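Local coordinates for protein aminoglycoside 6-adenylyltransferase (Bacillus subtilis, PDB 2PBE) that confers streptomycin resistance by transferring the AMP or GMP moiety of ATP or GTP to the 6-hydroxyl of streptomycin, and likewise adenylates streptidine, at residues L14-N19 / I47-T52; R152-C157 / M196-A201; Y206-G211 / K218-N223. One frame throughout, in Å; residues are numbered along the deposited sequence.

Interaction 1 of 3, residues L14-N19 / I47-T52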
ATOM      1  N   LEU A  14       5.309  -1.807   9.487  1.00 33.70           N
ATOM      2  CA  LEU A  14       4.233  -2.333   8.663  1.00 33.94           C
ATOM      3  C   LEU A  14       4.371  -3.852   8.561  1.00 34.26           C
ATOM      4  O   LEU A  14       3.402  -4.603   8.707  1.00 34.70           O
ATOM      5  CB  LEU A  14       4.321  -1.693   7.274  1.00 34.85           C
ATOM      6  CG  LEU A  14       3.199  -1.692   6.237  1.00 35.65           C
ATOM      7  CD1 LEU A  14       3.094  -3.040   5.564  1.00 36.59           C
ATOM      8  CD2 LEU A  14       1.892  -1.284   6.919  1.00 37.75           C
ATOM      9  N   ASP A  15       5.601  -4.295   8.331  1.00 34.20           N
ATOM     10  CA  ASP A  15       5.885  -5.715   8.193  1.00 34.69           C
ATOM     11  C   ASP A  15       5.557  -6.470   9.474  1.00 31.77           C
ATOM     12  O   ASP A  15       5.026  -7.584   9.446  1.00 31.15           O
ATOM     13  CB  ASP A  15       7.353  -5.916   7.848  1.00 38.82           C
ATOM     14  CG  ASP A  15       7.621  -7.276   7.273  1.00 42.32           C
ATOM     15  OD1 ASP A  15       7.145  -7.524   6.142  1.00 47.34           O
ATOM     16  OD2 ASP A  15       8.299  -8.088   7.949  1.00 43.41           O
ATOM     17  N   PHE A  16       5.863  -5.844  10.597  1.00 29.20           N
ATOM     18  CA  PHE A  16       5.588  -6.465  11.877  1.00 28.13           C
ATOM     19  C   PHE A  16       4.100  -6.732  12.022  1.00 29.12           C
ATOM     20  O   PHE A  16       3.679  -7.870  12.274  1.00 31.15           O
ATOM     21  CB  PHE A  16       6.032  -5.571  13.023  1.00 27.30           C
ATOM     22  CG  PHE A  16       5.787  -6.177  14.364  1.00 27.41           C
ATOM     23  CD1 PHE A  16       6.476  -7.350  14.755  1.00 26.96           C
ATOM     24  CD2 PHE A  16       4.849  -5.615  15.236  1.00 26.96           C
ATOM     25  CE1 PHE A  16       6.232  -7.969  16.008  1.00 25.95           C
ATOM     26  CE2 PHE A  16       4.584  -6.214  16.503  1.00 28.40           C
ATOM     27  CZ  PHE A  16       5.273  -7.390  16.891  1.00 26.35           C
ATOM     28  N   ALA A  17       3.311  -5.676  11.849  1.00 28.35           N
ATOM     29  CA  ALA A  17       1.866  -5.750  11.972  1.00 27.24           C
ATOM     30  C   ALA A  17       1.270  -6.815  11.065  1.00 27.34           C
ATOM     31  O   ALA A  17       0.440  -7.612  11.509  1.00 27.50           O
ATOM     32  CB  ALA A  17       1.257  -4.414  11.657  1.00 26.22           C
ATOM     33  N   LEU A  18       1.713  -6.827   9.807  1.00 27.43           N
ATOM     34  CA  LEU A  18       1.234  -7.782   8.816  1.00 27.24           C
ATOM     35  C   LEU A  18       1.299  -9.229   9.276  1.00 28.27           C
ATOM     36  O   LEU A  18       0.370 -10.005   9.056  1.00 29.56           O
ATOM     37  CB  LEU A  18       2.032  -7.663   7.516  1.00 25.32           C
ATOM     38  CG  LEU A  18       1.701  -6.555   6.509  1.00 25.59           C
ATOM     39  CD1 LEU A  18       2.738  -6.534   5.397  1.00 24.16           C
ATOM     40  CD2 LEU A  18       0.324  -6.790   5.930  1.00 23.34           C
ATOM     41  N   ASN A  19       2.407  -9.589   9.911  1.00 27.83           N
ATOM     42  CA  ASN A  19       2.596 -10.962  10.351  1.00 27.76           C
ATOM     43  C   ASN A  19       2.042 -11.287  11.711  1.00 28.90           C
ATOM     44  O   ASN A  19       1.892 -12.459  12.039  1.00 31.74           O
ATOM     45  CB  ASN A  19       4.074 -11.315  10.319  1.00 26.86           C
ATOM     46  CG  ASN A  19       4.681 -11.113   8.960  1.00 24.59           C
ATOM     47  OD1 ASN A  19       4.080 -11.452   7.946  1.00 23.86           O
ATOM     48  ND2 ASN A  19       5.890 -10.573   8.927  1.00 25.02           N
ATOM     49  N   ILE A  47       3.407   5.536  15.913  1.00 40.69           N
ATOM     50  CA  ILE A  47       2.651   4.394  15.455  1.00 37.17           C
ATOM     51  C   ILE A  47       1.672   3.890  16.496  1.00 35.80           C
ATOM     52  O   ILE A  47       1.937   3.971  17.689  1.00 37.58           O
ATOM     53  CB  ILE A  47       3.607   3.248  15.112  1.00 36.86           C
ATOM     54  CG1 ILE A  47       4.739   3.772  14.220  1.00 36.23           C
ATOM     55  CG2 ILE A  47       2.854   2.110  14.433  1.00 36.03           C
ATOM     56  CD1 ILE A  47       4.295   4.328  12.863  1.00 37.30           C
ATOM     57  N   SER A  48       0.541   3.370  16.036  1.00 33.24           N
ATOM     58  CA  SER A  48      -0.473   2.811  16.924  1.00 31.09           C
ATOM     59  C   SER A  48      -0.952   1.487  16.348  1.00 29.84           C
ATOM     60  O   SER A  48      -1.380   1.424  15.190  1.00 29.30           O
ATOM     61  CB  SER A  48      -1.688   3.740  17.043  1.00 31.19           C
ATOM     62  OG  SER A  48      -1.382   4.942  17.709  1.00 31.33           O
ATOM     63  N   TYR A  49      -0.879   0.435  17.155  1.00 27.91           N
ATOM     64  CA  TYR A  49      -1.346  -0.888  16.749  1.00 25.56           C
ATOM     65  C   TYR A  49      -2.605  -1.219  17.531  1.00 25.87           C
ATOM     66  O   TYR A  49      -2.584  -1.245  18.763  1.00 25.98           O
ATOM     67  CB  TYR A  49      -0.321  -1.980  17.077  1.00 24.35           C
ATOM     68  CG  TYR A  49       0.993  -1.969  16.319  1.00 23.16           C
ATOM     69  CD1 TYR A  49       1.047  -1.606  14.947  1.00 22.82           C
ATOM     70  CD2 TYR A  49       2.176  -2.448  16.942  1.00 21.36           C
ATOM     71  CE1 TYR A  49       2.260  -1.733  14.208  1.00 23.04           C
ATOM     72  CE2 TYR A  49       3.390  -2.578  16.218  1.00 22.32           C
ATOM     73  CZ  TYR A  49       3.427  -2.224  14.849  1.00 23.88           C
ATOM     74  OH  TYR A  49       4.606  -2.379  14.134  1.00 26.20           O
ATOM     75  N   PHE A  50      -3.709  -1.460  16.826  1.00 25.65           N
ATOM     76  CA  PHE A  50      -4.953  -1.824  17.506  1.00 25.95           C
ATOM     77  C   PHE A  50      -4.884  -3.328  17.547  1.00 26.59           C
ATOM     78  O   PHE A  50      -4.843  -3.976  16.498  1.00 28.77           O
ATOM     79  CB  PHE A  50      -6.159  -1.333  16.721  1.00 27.10           C
ATOM     80  CG  PHE A  50      -6.356   0.134  16.808  1.00 29.44           C
ATOM     81  CD1 PHE A  50      -7.298   0.673  17.689  1.00 31.95           C
ATOM     82  CD2 PHE A  50      -5.543   1.005  16.066  1.00 31.00           C
ATOM     83  CE1 PHE A  50      -7.431   2.079  17.846  1.00 31.97           C
ATOM     84  CE2 PHE A  50      -5.655   2.418  16.207  1.00 31.43           C
ATOM     85  CZ  PHE A  50      -6.606   2.953  17.105  1.00 31.64           C
ATOM     86  N   VAL A  51      -4.866  -3.875  18.752  1.00 25.75           N
ATOM     87  CA  VAL A  51      -4.714  -5.303  18.929  1.00 27.85           C
ATOM     88  C   VAL A  51      -5.869  -6.009  19.627  1.00 30.34           C
ATOM     89  O   VAL A  51      -6.744  -5.381  20.205  1.00 30.91           O
ATOM     90  CB  VAL A  51      -3.408  -5.588  19.702  1.00 27.69           C
ATOM     91  CG1 VAL A  51      -2.271  -4.819  19.073  1.00 26.15           C
ATOM     92  CG2 VAL A  51      -3.552  -5.178  21.166  1.00 24.86           C
ATOM     93  N   THR A  52      -5.841  -7.331  19.579  1.00 32.40           N
ATOM     94  CA  THR A  52      -6.880  -8.119  20.220  1.00 35.17           C
ATOM     95  C   THR A  52      -6.574  -8.269  21.718  1.00 38.11           C
ATOM     96  O   THR A  52      -7.434  -7.963  22.559  1.00 40.64           O
ATOM     97  CB  THR A  52      -6.985  -9.517  19.572  1.00 33.79           C
ATOM     98  OG1 THR A  52      -5.685 -10.117  19.531  1.00 32.85           O
ATOM     99  CG2 THR A  52      -7.546  -9.414  18.170  1.00 32.09           C
TER

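Interaction 2 of 3, residues R152-C157 / M196-A201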
ATOM      1  N   ARG A 152     -18.299  -0.536  -9.732  1.00 30.30           N
ATOM      2  CA  ARG A 152     -18.033   0.753 -10.338  1.00 31.02           C
ATOM      3  C   ARG A 152     -16.576   1.193 -10.193  1.00 31.19           C
ATOM      4  O   ARG A 152     -15.962   1.640 -11.159  1.00 31.09           O
ATOM      5  CB  ARG A 152     -18.954   1.792  -9.720  1.00 32.05           C
ATOM      6  CG  ARG A 152     -18.809   3.158 -10.299  1.00 33.92           C
ATOM      7  CD  ARG A 152     -19.914   4.038  -9.794  1.00 35.70           C
ATOM      8  NE  ARG A 152     -19.803   5.359 -10.395  1.00 38.36           N
ATOM      9  CZ  ARG A 152     -20.586   6.383 -10.095  1.00 38.66           C
ATOM     10  NH1 ARG A 152     -21.555   6.249  -9.196  1.00 38.12           N
ATOM     11  NH2 ARG A 152     -20.386   7.554 -10.688  1.00 39.84           N
ATOM     12  N   GLU A 153     -16.022   1.074  -8.992  1.00 30.09           N
ATOM     13  CA  GLU A 153     -14.647   1.466  -8.792  1.00 29.31           C
ATOM     14  C   GLU A 153     -13.780   0.619  -9.700  1.00 28.67           C
ATOM     15  O   GLU A 153     -12.815   1.108 -10.292  1.00 27.63           O
ATOM     16  CB  GLU A 153     -14.236   1.264  -7.338  1.00 30.23           C
ATOM     17  CG  GLU A 153     -14.769   2.322  -6.408  1.00 33.25           C
ATOM     18  CD  GLU A 153     -14.560   1.984  -4.949  1.00 36.06           C
ATOM     19  OE1 GLU A 153     -14.627   2.905  -4.112  1.00 38.25           O
ATOM     20  OE2 GLU A 153     -14.346   0.801  -4.635  1.00 38.40           O
ATOM     21  N   PHE A 154     -14.143  -0.654  -9.822  1.00 28.05           N
ATOM     22  CA  PHE A 154     -13.391  -1.577 -10.660  1.00 27.87           C
ATOM     23  C   PHE A 154     -13.375  -1.061 -12.096  1.00 28.68           C
ATOM     24  O   PHE A 154     -12.312  -0.904 -12.707  1.00 28.37           O
ATOM     25  CB  PHE A 154     -14.033  -2.963 -10.617  1.00 27.85           C
ATOM     26  CG  PHE A 154     -13.451  -3.926 -11.604  1.00 27.61           C
ATOM     27  CD1 PHE A 154     -12.178  -4.490 -11.394  1.00 28.36           C
ATOM     28  CD2 PHE A 154     -14.136  -4.237 -12.795  1.00 28.40           C
ATOM     29  CE1 PHE A 154     -11.592  -5.358 -12.363  1.00 27.52           C
ATOM     30  CE2 PHE A 154     -13.565  -5.098 -13.767  1.00 27.92           C
ATOM     31  CZ  PHE A 154     -12.287  -5.660 -13.547  1.00 27.31           C
ATOM     32  N   ASP A 155     -14.567  -0.807 -12.623  1.00 29.06           N
ATOM     33  CA  ASP A 155     -14.717  -0.305 -13.971  1.00 27.95           C
ATOM     34  C   ASP A 155     -13.941   1.001 -14.135  1.00 27.91           C
ATOM     35  O   ASP A 155     -13.318   1.232 -15.167  1.00 28.05           O
ATOM     36  CB  ASP A 155     -16.194  -0.087 -14.271  1.00 27.57           C
ATOM     37  CG  ASP A 155     -16.420   0.391 -15.675  1.00 30.72           C
ATOM     38  OD1 ASP A 155     -16.291   1.620 -15.915  1.00 32.24           O
ATOM     39  OD2 ASP A 155     -16.700  -0.463 -16.542  1.00 31.67           O
ATOM     40  N   ASP A 156     -13.950   1.841 -13.109  1.00 27.13           N
ATOM     41  CA  ASP A 156     -13.215   3.088 -13.192  1.00 26.89           C
ATOM     42  C   ASP A 156     -11.710   2.852 -13.398  1.00 27.32           C
ATOM     43  O   ASP A 156     -11.097   3.468 -14.260  1.00 28.23           O
ATOM     44  CB  ASP A 156     -13.423   3.936 -11.944  1.00 29.13           C
ATOM     45  CG  ASP A 156     -14.831   4.500 -11.831  1.00 32.07           C
ATOM     46  OD1 ASP A 156     -15.524   4.638 -12.860  1.00 32.09           O
ATOM     47  OD2 ASP A 156     -15.233   4.825 -10.699  1.00 33.73           O
ATOM     48  N   CYS A 157     -11.120   1.950 -12.627  1.00 27.27           N
ATOM     49  CA  CYS A 157      -9.692   1.689 -12.782  1.00 27.52           C
ATOM     50  C   CYS A 157      -9.339   1.226 -14.186  1.00 27.31           C
ATOM     51  O   CYS A 157      -8.297   1.603 -14.721  1.00 27.54           O
ATOM     52  CB  CYS A 157      -9.213   0.645 -11.782  1.00 27.42           C
ATOM     53  SG  CYS A 157      -7.413   0.448 -11.778  1.00 28.27           S
HETATM   54  N   MSE A 196      -3.324  -4.538  -9.013  1.00 35.40           N
HETATM   55  CA  MSE A 196      -2.587  -5.599  -8.359  1.00 35.29           C
HETATM   56  C   MSE A 196      -2.864  -5.573  -6.857  1.00 33.81           C
HETATM   57  O   MSE A 196      -2.975  -6.619  -6.216  1.00 31.72           O
HETATM   58  CB  MSE A 196      -1.095  -5.435  -8.633  1.00 38.49           C
HETATM   59  CG  MSE A 196      -0.732  -5.671 -10.088  1.00 43.00           C
HETATM   60 SE   MSE A 196       1.135  -5.324 -10.575  1.00 53.22          SE
HETATM   61  CE  MSE A 196       1.969  -7.035 -10.201  1.00 48.97           C
ATOM     62  N   ALA A 197      -2.992  -4.373  -6.302  1.00 32.97           N
ATOM     63  CA  ALA A 197      -3.268  -4.236  -4.882  1.00 33.18           C
ATOM     64  C   ALA A 197      -4.655  -4.787  -4.579  1.00 33.60           C
ATOM     65  O   ALA A 197      -4.849  -5.460  -3.561  1.00 35.66           O
ATOM     66  CB  ALA A 197      -3.171  -2.779  -4.462  1.00 31.73           C
ATOM     67  N   TRP A 198      -5.607  -4.515  -5.471  1.00 32.89           N
ATOM     68  CA  TRP A 198      -6.976  -4.998  -5.284  1.00 32.56           C
ATOM     69  C   TRP A 198      -6.994  -6.524  -5.319  1.00 32.39           C
ATOM     70  O   TRP A 198      -7.828  -7.173  -4.676  1.00 32.86           O
ATOM     71  CB  TRP A 198      -7.906  -4.461  -6.372  1.00 33.39           C
ATOM     72  CG  TRP A 198      -8.385  -3.018  -6.188  1.00 35.45           C
ATOM     73  CD1 TRP A 198      -8.329  -2.276  -5.038  1.00 35.68           C
ATOM     74  CD2 TRP A 198      -9.078  -2.210  -7.149  1.00 35.72           C
ATOM     75  NE1 TRP A 198      -8.947  -1.062  -5.216  1.00 36.27           N
ATOM     76  CE2 TRP A 198      -9.420  -0.986  -6.497  1.00 35.92           C
ATOM     77  CE3 TRP A 198      -9.455  -2.393  -8.504  1.00 34.64           C
ATOM     78  CZ2 TRP A 198     -10.127   0.065  -7.151  1.00 35.37           C
ATOM     79  CZ3 TRP A 198     -10.167  -1.351  -9.166  1.00 33.49           C
ATOM     80  CH2 TRP A 198     -10.490  -0.133  -8.474  1.00 35.97           C
ATOM     81  N   HIS A 199      -6.078  -7.097  -6.090  1.00 31.73           N
ATOM     82  CA  HIS A 199      -5.982  -8.543  -6.170  1.00 31.94           C
ATOM     83  C   HIS A 199      -5.468  -9.077  -4.820  1.00 32.46           C
ATOM     84  O   HIS A 199      -6.004 -10.039  -4.287  1.00 32.56           O
ATOM     85  CB  HIS A 199      -5.023  -8.934  -7.295  1.00 31.83           C
ATOM     86  CG  HIS A 199      -4.821 -10.408  -7.429  1.00 33.91           C
ATOM     87  ND1 HIS A 199      -5.856 -11.275  -7.695  1.00 35.05           N
ATOM     88  CD2 HIS A 199      -3.706 -11.168  -7.305  1.00 34.04           C
ATOM     89  CE1 HIS A 199      -5.388 -12.513  -7.726  1.00 34.90           C
ATOM     90  NE2 HIS A 199      -4.089 -12.474  -7.490  1.00 34.21           N
ATOM     91  N   ILE A 200      -4.435  -8.435  -4.277  1.00 32.76           N
ATOM     92  CA  ILE A 200      -3.833  -8.855  -3.005  1.00 33.09           C
ATOM     93  C   ILE A 200      -4.924  -8.721  -1.932  1.00 34.00           C
ATOM     94  O   ILE A 200      -5.122  -9.599  -1.074  1.00 32.66           O
ATOM     95  CB  ILE A 200      -2.581  -7.956  -2.655  1.00 33.42           C
ATOM     96  CG1 ILE A 200      -1.443  -8.139  -3.677  1.00 33.19           C
ATOM     97  CG2 ILE A 200      -2.078  -8.300  -1.276  1.00 31.60           C
ATOM     98  CD1 ILE A 200      -0.913  -9.602  -3.826  1.00 36.18           C
ATOM     99  N   ALA A 201      -5.645  -7.605  -1.998  1.00 36.16           N
ATOM    100  CA  ALA A 201      -6.750  -7.344  -1.068  1.00 40.09           C
ATOM    101  C   ALA A 201      -7.849  -8.414  -1.144  1.00 43.14           C
ATOM    102  O   ALA A 201      -8.596  -8.633  -0.186  1.00 44.21           O
ATOM    103  CB  ALA A 201      -7.338  -6.008  -1.354  1.00 38.78           C
TER

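Interaction 3 of 3, residues Y206-G211 / K218-N223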
ATOM      1  N   TYR A 206      -7.893  -7.531   3.434  1.00 39.55           N
ATOM      2  CA  TYR A 206      -7.449  -6.379   4.209  1.00 39.93           C
ATOM      3  C   TYR A 206      -7.595  -5.100   3.397  1.00 38.57           C
ATOM      4  O   TYR A 206      -7.840  -5.144   2.183  1.00 40.32           O
ATOM      5  CB  TYR A 206      -5.972  -6.505   4.625  1.00 40.67           C
ATOM      6  CG  TYR A 206      -5.522  -7.790   5.313  1.00 41.12           C
ATOM      7  CD1 TYR A 206      -6.426  -8.619   6.051  1.00 41.51           C
ATOM      8  CD2 TYR A 206      -4.150  -8.137   5.327  1.00 39.94           C
ATOM      9  CE1 TYR A 206      -5.965  -9.752   6.787  1.00 43.40           C
ATOM     10  CE2 TYR A 206      -3.682  -9.258   6.054  1.00 41.70           C
ATOM     11  CZ  TYR A 206      -4.583 -10.058   6.785  1.00 42.89           C
ATOM     12  OH  TYR A 206      -4.089 -11.126   7.521  1.00 43.12           O
ATOM     13  N   SER A 207      -7.468  -3.967   4.080  1.00 36.83           N
ATOM     14  CA  SER A 207      -7.518  -2.653   3.450  1.00 34.82           C
ATOM     15  C   SER A 207      -6.198  -2.028   3.870  1.00 33.98           C
ATOM     16  O   SER A 207      -5.766  -2.234   4.998  1.00 33.59           O
ATOM     17  CB  SER A 207      -8.678  -1.815   4.012  1.00 34.51           C
ATOM     18  OG  SER A 207      -9.939  -2.414   3.776  1.00 33.18           O
ATOM     19  N   PHE A 208      -5.557  -1.272   2.992  1.00 32.45           N
ATOM     20  CA  PHE A 208      -4.288  -0.672   3.363  1.00 32.77           C
ATOM     21  C   PHE A 208      -3.898   0.465   2.451  1.00 33.62           C
ATOM     22  O   PHE A 208      -4.604   0.775   1.496  1.00 33.89           O
ATOM     23  CB  PHE A 208      -3.186  -1.732   3.362  1.00 32.02           C
ATOM     24  CG  PHE A 208      -3.054  -2.457   2.055  1.00 30.96           C
ATOM     25  CD1 PHE A 208      -2.162  -2.000   1.068  1.00 29.99           C
ATOM     26  CD2 PHE A 208      -3.816  -3.609   1.794  1.00 29.93           C
ATOM     27  CE1 PHE A 208      -2.017  -2.693  -0.182  1.00 30.10           C
ATOM     28  CE2 PHE A 208      -3.696  -4.323   0.552  1.00 29.29           C
ATOM     29  CZ  PHE A 208      -2.786  -3.861  -0.440  1.00 27.80           C
ATOM     30  N   SER A 209      -2.778   1.100   2.760  1.00 34.17           N
ATOM     31  CA  SER A 209      -2.303   2.193   1.952  1.00 34.25           C
ATOM     32  C   SER A 209      -1.072   1.752   1.178  1.00 35.20           C
ATOM     33  O   SER A 209      -0.363   0.837   1.592  1.00 33.89           O
ATOM     34  CB  SER A 209      -2.015   3.388   2.850  1.00 34.27           C
ATOM     35  OG  SER A 209      -1.391   4.460   2.161  1.00 34.27           O
HETATM   36  N   MSE A 210      -0.850   2.374   0.024  1.00 38.16           N
HETATM   37  CA  MSE A 210       0.301   2.036  -0.801  1.00 41.28           C
HETATM   38  C   MSE A 210       1.425   2.948  -0.367  1.00 42.43           C
HETATM   39  O   MSE A 210       2.595   2.704  -0.655  1.00 41.61           O
HETATM   40  CB  MSE A 210      -0.032   2.225  -2.277  1.00 43.84           C
HETATM   41  CG  MSE A 210      -1.133   1.289  -2.779  1.00 48.28           C
HETATM   42 SE   MSE A 210      -1.674   1.569  -4.653  1.00 58.61          SE
HETATM   43  CE  MSE A 210      -0.388   0.471  -5.522  1.00 51.92           C
ATOM     44  N   GLY A 211       1.048   3.984   0.377  1.00 43.52           N
ATOM     45  CA  GLY A 211       2.012   4.939   0.879  1.00 45.97           C
ATOM     46  C   GLY A 211       2.374   6.007  -0.127  1.00 47.45           C
ATOM     47  O   GLY A 211       2.148   5.831  -1.327  1.00 47.29           O
ATOM     48  N   LYS A 218       6.181  -3.020  -2.198  1.00 46.26           N
ATOM     49  CA  LYS A 218       7.131  -4.130  -2.191  1.00 44.53           C
ATOM     50  C   LYS A 218       6.797  -5.012  -0.997  1.00 43.52           C
ATOM     51  O   LYS A 218       7.112  -6.211  -0.969  1.00 44.22           O
ATOM     52  CB  LYS A 218       8.571  -3.625  -2.076  1.00 42.91           C
ATOM     53  CG  LYS A 218       9.576  -4.641  -2.537  1.00 41.09           C
ATOM     54  CD  LYS A 218      10.988  -4.151  -2.318  1.00 42.82           C
ATOM     55  CE  LYS A 218      11.993  -5.020  -3.056  1.00 43.23           C
ATOM     56  NZ  LYS A 218      11.755  -6.477  -2.794  1.00 46.41           N
ATOM     57  N   ARG A 219       6.154  -4.397  -0.011  1.00 43.09           N
ATOM     58  CA  ARG A 219       5.771  -5.096   1.207  1.00 43.61           C
ATOM     59  C   ARG A 219       4.397  -5.739   1.090  1.00 41.17           C
ATOM     60  O   ARG A 219       3.761  -6.024   2.092  1.00 43.51           O
ATOM     61  CB  ARG A 219       5.758  -4.125   2.381  1.00 47.03           C
ATOM     62  CG  ARG A 219       5.960  -4.749   3.729  1.00 51.57           C
ATOM     63  CD  ARG A 219       7.112  -4.043   4.378  1.00 56.34           C
ATOM     64  NE  ARG A 219       8.299  -4.063   3.523  1.00 60.37           N
ATOM     65  CZ  ARG A 219       8.954  -5.163   3.141  1.00 61.46           C
ATOM     66  NH1 ARG A 219       8.558  -6.371   3.544  1.00 60.86           N
ATOM     67  NH2 ARG A 219       9.986  -5.067   2.305  1.00 61.67           N
ATOM     68  N   TYR A 220       3.936  -5.960  -0.127  1.00 37.35           N
ATOM     69  CA  TYR A 220       2.637  -6.572  -0.321  1.00 33.63           C
ATOM     70  C   TYR A 220       2.698  -7.565  -1.446  1.00 32.64           C
ATOM     71  O   TYR A 220       2.013  -8.576  -1.424  1.00 32.12           O
ATOM     72  CB  TYR A 220       1.611  -5.518  -0.653  1.00 31.25           C
ATOM     73  CG  TYR A 220       1.142  -4.765   0.561  1.00 29.48           C
ATOM     74  CD1 TYR A 220       0.368  -5.407   1.565  1.00 28.68           C
ATOM     75  CD2 TYR A 220       1.494  -3.405   0.746  1.00 29.09           C
ATOM     76  CE1 TYR A 220      -0.044  -4.706   2.733  1.00 28.12           C
ATOM     77  CE2 TYR A 220       1.107  -2.698   1.897  1.00 27.86           C
ATOM     78  CZ  TYR A 220       0.343  -3.344   2.892  1.00 30.24           C
ATOM     79  OH  TYR A 220      -0.005  -2.610   4.014  1.00 29.74           O
ATOM     80  N   LEU A 221       3.505  -7.244  -2.455  1.00 32.69           N
ATOM     81  CA  LEU A 221       3.686  -8.097  -3.618  1.00 33.16           C
ATOM     82  C   LEU A 221       4.706  -9.177  -3.306  1.00 33.49           C
ATOM     83  O   LEU A 221       5.650  -8.946  -2.540  1.00 33.08           O
ATOM     84  CB  LEU A 221       4.204  -7.271  -4.793  1.00 34.51           C
ATOM     85  CG  LEU A 221       3.290  -6.506  -5.742  1.00 34.38           C
ATOM     86  CD1 LEU A 221       2.016  -6.089  -5.050  1.00 35.67           C
ATOM     87  CD2 LEU A 221       4.049  -5.292  -6.251  1.00 33.79           C
ATOM     88  N   SER A 222       4.509 -10.344  -3.894  1.00 33.07           N
ATOM     89  CA  SER A 222       5.435 -11.440  -3.725  1.00 34.37           C
ATOM     90  C   SER A 222       6.630 -11.055  -4.597  1.00 36.11           C
ATOM     91  O   SER A 222       6.608 -10.006  -5.250  1.00 36.97           O
ATOM     92  CB  SER A 222       4.811 -12.737  -4.225  1.00 33.55           C
ATOM     93  OG  SER A 222       4.527 -12.655  -5.603  1.00 34.11           O
ATOM     94  N   ASN A 223       7.664 -11.884  -4.620  1.00 37.40           N
ATOM     95  CA  ASN A 223       8.831 -11.557  -5.428  1.00 39.99           C
ATOM     96  C   ASN A 223       8.507 -11.661  -6.908  1.00 40.39           C
ATOM     97  O   ASN A 223       9.038 -10.897  -7.731  1.00 40.92           O
ATOM     98  CB  ASN A 223      10.000 -12.474  -5.076  1.00 41.92           C
ATOM     99  CG  ASN A 223      10.392 -12.361  -3.620  1.00 44.52           C
ATOM    100  OD1 ASN A 223      10.389 -11.256  -3.054  1.00 45.97           O
ATOM    101  ND2 ASN A 223      10.727 -13.498  -3.000  1.00 44.48           N
TER
HETATM  102  O   HOH W   1       0.011   0.135   4.321  1.00 30.17           O

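Interaction 1 of 3, residues L14-N19 / I47-T52
Tyr49, on strand 45-51 of the mixed sheet, reaches out to Phe16 and Ala17 on helix 6-19, the N-terminal helix that packs against one side of that sheet. The backbones are closest at Ala17 and Tyr49, whose CA atoms lie 7.5 Å apart, and the tyrosine ring reaches toward the helix. With CG anti to the carbonyl carbon (chi1 -67°), Tyr49 projects from the strand and passes beside the methyl of Ala17, whose CB sits 3.8 Å from CE1 of Tyr49. Across the ring from CE1, CE2 of Tyr49 is 3.5 Å from Phe16 CD2. The two side chains cross at about a right angle, yet their ring planes are inclined by only 36°, an oblique pairing with the Phe16 and Tyr49 centroids 5.8 Å apart. This helix-on-sheet layer belongs to the nucleotidyltransferase fold: helix 6-19 leads into strand 23-28, the antiparallel neighbour of 45-51, and Ala17 and Phe16 also rest on Val26 and Ile23 of that strand. The phenol oxygen of Tyr49 lies near the plane of the Phe16 ring, at its edge, 3.4 Å from CD2. That oxygen is satisfied by a hydrogen bond to the carbonyl O of Phe13, about one turn before Phe16 and Ala17, which ties the end of the tyrosine to the helix backbone. A second aromatic, Phe67, meets Phe16 edge-to-face.

Interaction 2 of 3, residues R152-C157 / M196-A201
Helices 151-173 and 177-204 run roughly antiparallel here, their local axes 12.4 Å apart and their directions at 148°, the CA atoms nearest each other being those of Phe154 and Trp198. Together they form a helical hairpin in the largely helical C-terminal part of the chain, and at this wide spacing a single large side chain spans the gap. Trp198, turned with CG anti to its own carbonyl carbon (chi1 -79°), sends the six-membered end of its indole to the opposite helix. Trp198 CZ3 lies 3.4 Å from Cys157 CB and 3.6 Å from Phe154 CA, while CD1 of the Phe154 ring stands further off, at 4.3 Å from the same CZ3. The indole thus lands on helix backbone as much as on side chains. Phe154 itself leans on Val259 and Ser260 of helix 238-263, so the packing continues to a third helix. Cys157 SG makes an oblique sulfur-aromatic contact with the six-membered ring of Trp198. At the indole edge, near its plane, Trp198 CH2 approaches the carbonyl O of Glu153 at 3.2 Å, the oxygen that also accepts the helical bond from Cys157 N.

Interaction 3 of 3, residues Y206-G211 / K218-N223
A face-to-face aromatic stack of Phe208 on Tyr220 joins strand 207-209, next to the edge of the mixed sheet, to the loop that leads into helix 223-230. The ring centroids are 3.9 Å apart and the planes 18° from parallel, with the two side chains sliding past each other in opposite directions. CE1 of Tyr220 lies over the centre of the Phe208 ring, whereas Phe208 CD1 falls nearer the rim of the tyrosine, 3.4 Å from CZ. Phe208 holds CG between its backbone N and carbonyl carbon (chi1 56°), which turns the ring toward the loop. Closer to the strand, Phe208 CB lies 3.4 Å from Tyr220 OH. Leu14 and Leu18 of helix 6-19 also touch the Tyr220 side chain, so the stack stands where this helix meets the loop. Beyond the strand the backbone bends in an ST turn: Ser209 OG accepts from Gly211 N over 3.1 Å. The carbonyl of the same serine completes a solvent bridge between the segments. Water 1 lies in the plane of the Tyr220 ring at its edge, accepts the phenol hydrogen of Tyr220 OH at 2.8 Å and donates to Ser209 O at 2.8 Å.

The three contacts follow one another along the chain, but in space interaction 3 stands between the other two: its centre is about 14 Å from that of interaction 1 and about 13 Å from that of interaction 2, which are themselves about 24 Å apart and do not touch. Interactions 1 and 3 share the mixed sheet and are tied by a salt bridge from Asp15 OD1 to Arg219 NH1. Between interactions 2 and 3, Ala201 packs on Tyr206, just before strand 207-209, and Ile200 on Tyr220 and Leu221. Residues 206-223 take the chain from helix 177-204 into the sheet and out to helix 223-230, so packing is continuous between the nucleotidyltransferase sheet and the C-terminal helices.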